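PDB 5IX8: putative sugar ABC transport system, substrate-binding protein from Bordetella parapertussis, which probably binds a carbohydrate in the periplasm and delivers it to an ABC transporter for uptake. Local coordinates for residues V118-A132 with L247-I261. Numbering follows the deposited sequence.
Sequences VLQDDTLIGKVLGKA and LAVASEPGVIMGRLI
Q120 and P253 meet where two chain crossings between the lobes of a periplasmic binding protein run side by side, antiparallel. The carboxamide of Q120 comes up against the proline ring from the opposite direction, with NE2 3.3 Å from P253 CD, while its stem is crossed at about a right angle by selenomethionine M257, whose CE lies 3.6 Å from Q120 CG. Extended beyond CG (chi2 -175°), the glutamine carries its amide to the inverse gamma turn centred on P253, the N-cap residue of helix 254-270. A water lies 2.7 Å from Q120 NE2, but its 2.4 Å to S251 O is too short to trust as a bond, and Q120 has a second conformer, so a bridge here is doubtful.

Contacts to either side are largely apolar, with some methyls set against backbone atoms. In the lobe built on strand 116-119, V118 uses both methyls: CG1, anti to the backbone N (chi1 176°), packs against M257 and L260, and CG2 sits 3.7 Å from I261 CG1. In the other lobe, helix 122-132 and strand 248-250 run antiparallel at 166°, their axes approaching to 8.8 Å. I125 CG2 touches A250 CB, L129 CD2 lies over the backbone between A248 and A250, and A132 CB meets A248 CB at 3.6 Å, small methyls letting helix and strand come close.

A second shell sets these groups. In the conformer described, Q120 NE2 also donates to V291 O, on the third crossing, between strands 288-290 and 295-296. E252 bonds to S231 and forms a salt bridge with R158, which D122 shares; the common arginine probably offsets repulsion between the two acids. The helix start is capped by D121, whose OD1 accepts from L124 N.

Direct hydrogen bonds between the two crossings are absent; side-chain packing joins them, a chemistry consistent with the lobe-to-lobe hinge of this family.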
loop_
_atom_site.group_PDB
_atom_site.type_symbol
_atom_site.label_atom_id
_atom_site.label_comp_id
_atom_site.label_asym_id
_atom_site.label_seq_id
_atom_site.Cartn_x
_atom_site.Cartn_y
_atom_site.Cartn_z
ATOM N N VAL A 118 10.136 -2.166 -3.930
ATOM C CA VAL A 118 9.888 -2.793 -2.638
ATOM C C VAL A 118 8.423 -2.564 -2.365
ATOM O O VAL A 118 7.995 -1.408 -2.244
ATOM C CB VAL A 118 10.740 -2.193 -1.502
ATOM C CG1 VAL A 118 10.347 -2.835 -0.189
ATOM C CG2 VAL A 118 12.253 -2.380 -1.757
ATOM N N LEU A 119 7.646 -3.644 -2.299
ATOM C CA LEU A 119 6.200 -3.460 -2.116
ATOM C C LEU A 119 5.636 -4.717 -1.472
ATOM O O LEU A 119 6.280 -5.283 -0.588
ATOM C CB LEU A 119 5.527 -3.085 -3.450
ATOM C CG LEU A 119 5.676 -3.985 -4.694
ATOM C CD1 LEU A 119 4.484 -3.717 -5.622
ATOM C CD2 LEU A 119 6.961 -3.732 -5.470
ATOM N N GLN A 120 4.392 -5.062 -1.799
ATOM C CA GLN A 120 3.787 -6.324 -1.388
ATOM C C GLN A 120 2.978 -6.864 -2.548
ATOM O O GLN A 120 2.731 -6.164 -3.534
ATOM C CB GLN A 120 2.876 -6.182 -0.161
ATOM C CG GLN A 120 3.593 -6.045 1.163
ATOM C CD GLN A 120 2.628 -6.028 2.343
ATOM O OE1 GLN A 120 1.643 -5.318 2.325
ATOM N NE2 GLN A 120 2.902 -6.827 3.348
ATOM N N ASP A 121 2.544 -8.117 -2.409
ATOM C CA ASP A 121 1.790 -8.808 -3.453
ATOM C C ASP A 121 0.315 -8.452 -3.285
ATOM O O ASP A 121 -0.365 -8.987 -2.410
ATOM C CB ASP A 121 2.016 -10.314 -3.322
ATOM C CG ASP A 121 1.394 -11.109 -4.430
ATOM O OD1 ASP A 121 0.387 -10.661 -5.021
ATOM O OD2 ASP A 121 1.925 -12.211 -4.715
ATOM N N ASP A 122 -0.197 -7.560 -4.136
ATOM C CA ASP A 122 -1.569 -7.083 -3.976
ATOM C C ASP A 122 -2.602 -8.191 -4.191
ATOM O O ASP A 122 -3.603 -8.248 -3.464
ATOM C CB ASP A 122 -1.816 -5.896 -4.903
ATOM C CG ASP A 122 -1.100 -4.640 -4.404
ATOM O OD1 ASP A 122 -1.487 -4.069 -3.345
ATOM O OD2 ASP A 122 -0.095 -4.259 -5.033
ATOM N N THR A 123 -2.359 -9.117 -5.124
ATOM C CA THR A 123 -3.289 -10.235 -5.248
ATOM C C THR A 123 -3.370 -11.034 -3.948
ATOM O O THR A 123 -4.467 -11.475 -3.542
ATOM C CB THR A 123 -2.871 -11.145 -6.403
ATOM O OG1 THR A 123 -2.792 -10.366 -7.600
ATOM C CG2 THR A 123 -3.909 -12.256 -6.578
ATOM N N LEU A 124 -2.229 -11.230 -3.278
ATOM C CA LEU A 124 -2.218 -12.056 -2.072
ATOM C C LEU A 124 -2.851 -11.316 -0.890
ATOM O O LEU A 124 -3.444 -11.949 -0.005
ATOM C CB LEU A 124 -0.795 -12.493 -1.756
ATOM C CG LEU A 124 -0.607 -13.448 -0.585
ATOM C CD1 LEU A 124 -1.488 -14.690 -0.678
ATOM C CD2 LEU A 124 0.860 -13.847 -0.583
ATOM N N ILE A 125 -2.762 -9.983 -0.876
ATOM C CA ILE A 125 -3.520 -9.213 0.105
ATOM C C ILE A 125 -5.009 -9.554 -0.013
ATOM O O ILE A 125 -5.697 -9.802 0.988
ATOM C CB ILE A 125 -3.266 -7.704 -0.092
ATOM C CG1 ILE A 125 -1.858 -7.347 0.405
ATOM C CG2 ILE A 125 -4.326 -6.900 0.655
ATOM C CD1 ILE A 125 -1.513 -5.896 0.222
ATOM N N GLY A 126 -5.522 -9.595 -1.249
ATOM C CA GLY A 126 -6.915 -9.955 -1.446
ATOM C C GLY A 126 -7.195 -11.391 -1.050
ATOM O O GLY A 126 -8.203 -11.678 -0.412
ATOM N N LYS A 127 -6.300 -12.308 -1.410
ATOM C CA LYS A 127 -6.484 -13.709 -1.029
ATOM C C LYS A 127 -6.528 -13.895 0.487
ATOM O O LYS A 127 -7.340 -14.677 0.988
ATOM C CB LYS A 127 -5.362 -14.556 -1.633
ATOM C CG LYS A 127 -5.468 -14.635 -3.169
ATOM C CD LYS A 127 -4.617 -15.760 -3.671
ATOM C CE LYS A 127 -4.656 -15.899 -5.159
ATOM N NZ LYS A 127 -3.934 -17.187 -5.524
ATOM N N VAL A 128 -5.652 -13.217 1.241
ATOM C CA VAL A 128 -5.667 -13.462 2.693
ATOM C C VAL A 128 -6.925 -12.862 3.332
ATOM O O VAL A 128 -7.456 -13.411 4.312
ATOM C CB VAL A 128 -4.374 -12.967 3.381
ATOM C CG1 VAL A 128 -3.162 -13.756 2.855
ATOM C CG2 VAL A 128 -4.182 -11.485 3.214
ATOM N N LEU A 129 -7.457 -11.775 2.777
ATOM C CA LEU A 129 -8.741 -11.275 3.268
ATOM C C LEU A 129 -9.869 -12.226 2.882
ATOM O O LEU A 129 -10.830 -12.413 3.646
ATOM C CB LEU A 129 -9.002 -9.875 2.718
ATOM C CG LEU A 129 -8.093 -8.798 3.303
ATOM C CD1 LEU A 129 -8.287 -7.450 2.592
ATOM C CD2 LEU A 129 -8.242 -8.639 4.837
ATOM N N GLY A 130 -9.775 -12.828 1.699
ATOM C CA GLY A 130 -10.720 -13.872 1.340
ATOM C C GLY A 130 -10.722 -15.032 2.318
ATOM O O GLY A 130 -11.787 -15.551 2.684
ATOM N N LYS A 131 -9.538 -15.456 2.762
ATOM C CA LYS A 131 -9.481 -16.537 3.737
ATOM C C LYS A 131 -10.113 -16.117 5.052
ATOM O O LYS A 131 -10.847 -16.897 5.674
ATOM C CB LYS A 131 -8.038 -16.984 3.955
ATOM C CG LYS A 131 -7.901 -18.061 5.069
ATOM C CD LYS A 131 -6.439 -18.444 5.281
ATOM C CE LYS A 131 -6.198 -19.201 6.589
ATOM N NZ LYS A 131 -7.088 -20.401 6.693
ATOM N N ALA A 132 -9.866 -14.875 5.486
ATOM C CA ALA A 132 -10.504 -14.401 6.717
ATOM C C ALA A 132 -12.025 -14.452 6.597
ATOM O O ALA A 132 -12.719 -14.891 7.524
ATOM C CB ALA A 132 -10.029 -12.990 7.026
ATOM N N LEU A 247 -13.607 -7.340 10.645
ATOM C CA LEU A 247 -13.300 -8.765 10.755
ATOM C C LEU A 247 -11.811 -9.012 10.647
ATOM O O LEU A 247 -11.251 -9.848 11.372
ATOM C CB LEU A 247 -14.031 -9.532 9.657
ATOM C CG LEU A 247 -13.718 -11.019 9.501
ATOM C CD1 LEU A 247 -14.053 -11.802 10.769
ATOM C CD2 LEU A 247 -14.454 -11.575 8.279
ATOM N N ALA A 248 -11.157 -8.288 9.750
ATOM C CA ALA A 248 -9.751 -8.496 9.474
ATOM C C ALA A 248 -9.221 -7.277 8.755
ATOM O O ALA A 248 -9.930 -6.645 7.951
ATOM C CB ALA A 248 -9.531 -9.744 8.607
ATOM N N VAL A 249 -7.959 -6.976 9.024
ATOM C CA VAL A 249 -7.269 -5.874 8.378
ATOM C C VAL A 249 -5.938 -6.407 7.924
ATOM O O VAL A 249 -5.124 -6.832 8.753
ATOM C CB VAL A 249 -7.051 -4.671 9.321
ATOM C CG1 VAL A 249 -6.273 -3.575 8.574
ATOM C CG2 VAL A 249 -8.396 -4.142 9.865
ATOM N N ALA A 250 -5.682 -6.340 6.641
ATOM C CA ALA A 250 -4.361 -6.755 6.186
ATOM C C ALA A 250 -3.322 -5.730 6.647
ATOM O O ALA A 250 -3.545 -4.524 6.534
ATOM C CB ALA A 250 -4.367 -6.920 4.670
ATOM N N SER A 251 -2.207 -6.204 7.216
ATOM C CA SER A 251 -1.113 -5.301 7.591
ATOM C C SER A 251 -0.386 -4.839 6.330
ATOM O O SER A 251 -0.042 -5.659 5.484
ATOM C CB SER A 251 -0.130 -6.026 8.540
ATOM O OG SER A 251 1.105 -5.321 8.721
ATOM N N GLU A 252 -0.171 -3.532 6.182
ATOM C CA GLU A 252 0.681 -3.009 5.114
ATOM C C GLU A 252 1.858 -2.296 5.762
ATOM O O GLU A 252 1.717 -1.154 6.233
ATOM C CB GLU A 252 -0.100 -2.078 4.200
ATOM C CG GLU A 252 -1.146 -2.867 3.409
ATOM C CD GLU A 252 -1.817 -2.044 2.319
ATOM O OE1 GLU A 252 -1.124 -1.603 1.371
ATOM O OE2 GLU A 252 -3.044 -1.818 2.413
ATOM N N PRO A 253 2.989 -2.941 5.875
ATOM C CA PRO A 253 4.099 -2.413 6.691
ATOM C C PRO A 253 4.947 -1.386 5.939
ATOM O O PRO A 253 6.052 -1.650 5.490
ATOM C CB PRO A 253 4.889 -3.681 7.028
ATOM C CG PRO A 253 4.677 -4.540 5.866
ATOM C CD PRO A 253 3.249 -4.317 5.430
ATOM N N GLY A 254 4.401 -0.171 5.808
ATOM C CA GLY A 254 5.072 0.862 5.032
ATOM C C GLY A 254 6.442 1.197 5.599
ATOM O O GLY A 254 7.365 1.517 4.853
ATOM N N VAL A 255 6.564 1.186 6.934
ATOM C CA VAL A 255 7.809 1.609 7.565
ATOM C C VAL A 255 8.930 0.677 7.149
ATOM O O VAL A 255 9.992 1.127 6.724
ATOM C CB VAL A 255 7.671 1.655 9.095
ATOM C CG1 VAL A 255 9.038 1.884 9.744
ATOM C CG2 VAL A 255 6.698 2.754 9.521
ATOM N N ILE A 256 8.701 -0.639 7.213
ATOM C CA ILE A 256 9.798 -1.537 6.828
ATOM C C ILE A 256 10.086 -1.421 5.324
ATOM O O ILE A 256 11.251 -1.538 4.901
ATOM C CB ILE A 256 9.554 -2.996 7.286
ATOM C CG1 ILE A 256 10.879 -3.777 7.183
ATOM C CG2 ILE A 256 8.466 -3.687 6.471
ATOM C CD1 ILE A 256 10.879 -5.143 7.805
HETATM N N MSE A 257 9.071 -1.123 4.501
HETATM C CA MSE A 257 9.318 -0.970 3.068
HETATM C C MSE A 257 10.261 0.191 2.832
HETATM O O MSE A 257 11.189 0.085 2.017
HETATM C CB MSE A 257 8.035 -0.735 2.284
HETATM C CG MSE A 257 7.078 -1.895 2.297
HETATM SE SE MSE A 257 5.413 -1.411 1.331
HETATM C CE MSE A 257 4.285 -2.712 2.188
ATOM N N GLY A 258 10.045 1.287 3.572
ATOM C CA GLY A 258 10.927 2.442 3.442
ATOM C C GLY A 258 12.351 2.137 3.870
ATOM O O GLY A 258 13.304 2.542 3.211
ATOM N N ARG A 259 12.513 1.431 4.995
ATOM C CA ARG A 259 13.857 1.055 5.435
ATOM C C ARG A 259 14.534 0.183 4.403
ATOM O O ARG A 259 15.738 0.336 4.128
ATOM C CB ARG A 259 13.800 0.321 6.769
ATOM C CG ARG A 259 13.162 1.107 7.894
ATOM C CD ARG A 259 13.473 0.400 9.231
ATOM N NE ARG A 259 12.823 1.078 10.337
ATOM C CZ ARG A 259 13.243 2.233 10.848
ATOM N NH1 ARG A 259 14.364 2.824 10.389
ATOM N NH2 ARG A 259 12.543 2.789 11.832
ATOM N N LEU A 260 13.793 -0.782 3.865
ATOM C CA LEU A 260 14.369 -1.654 2.858
ATOM C C LEU A 260 14.764 -0.886 1.608
ATOM O O LEU A 260 15.789 -1.181 1.012
ATOM C CB LEU A 260 13.391 -2.771 2.510
ATOM C CG LEU A 260 13.139 -3.763 3.629
ATOM C CD1 LEU A 260 11.939 -4.659 3.296
ATOM C CD2 LEU A 260 14.389 -4.614 3.927
ATOM N N ILE A 261 13.977 0.101 1.196
ATOM C CA ILE A 261 14.373 0.896 0.029
ATOM C C ILE A 261 15.759 1.505 0.223
ATOM O O ILE A 261 16.604 1.490 -0.684
ATOM C CB ILE A 261 13.293 1.962 -0.252
ATOM C CG1 ILE A 261 12.077 1.255 -0.914
ATOM C CG2 ILE A 261 13.849 3.077 -1.120
ATOM C CD1 ILE A 261 10.791 2.074 -0.861
HETATM O O HOH W 1 1.628 -7.436 5.687
#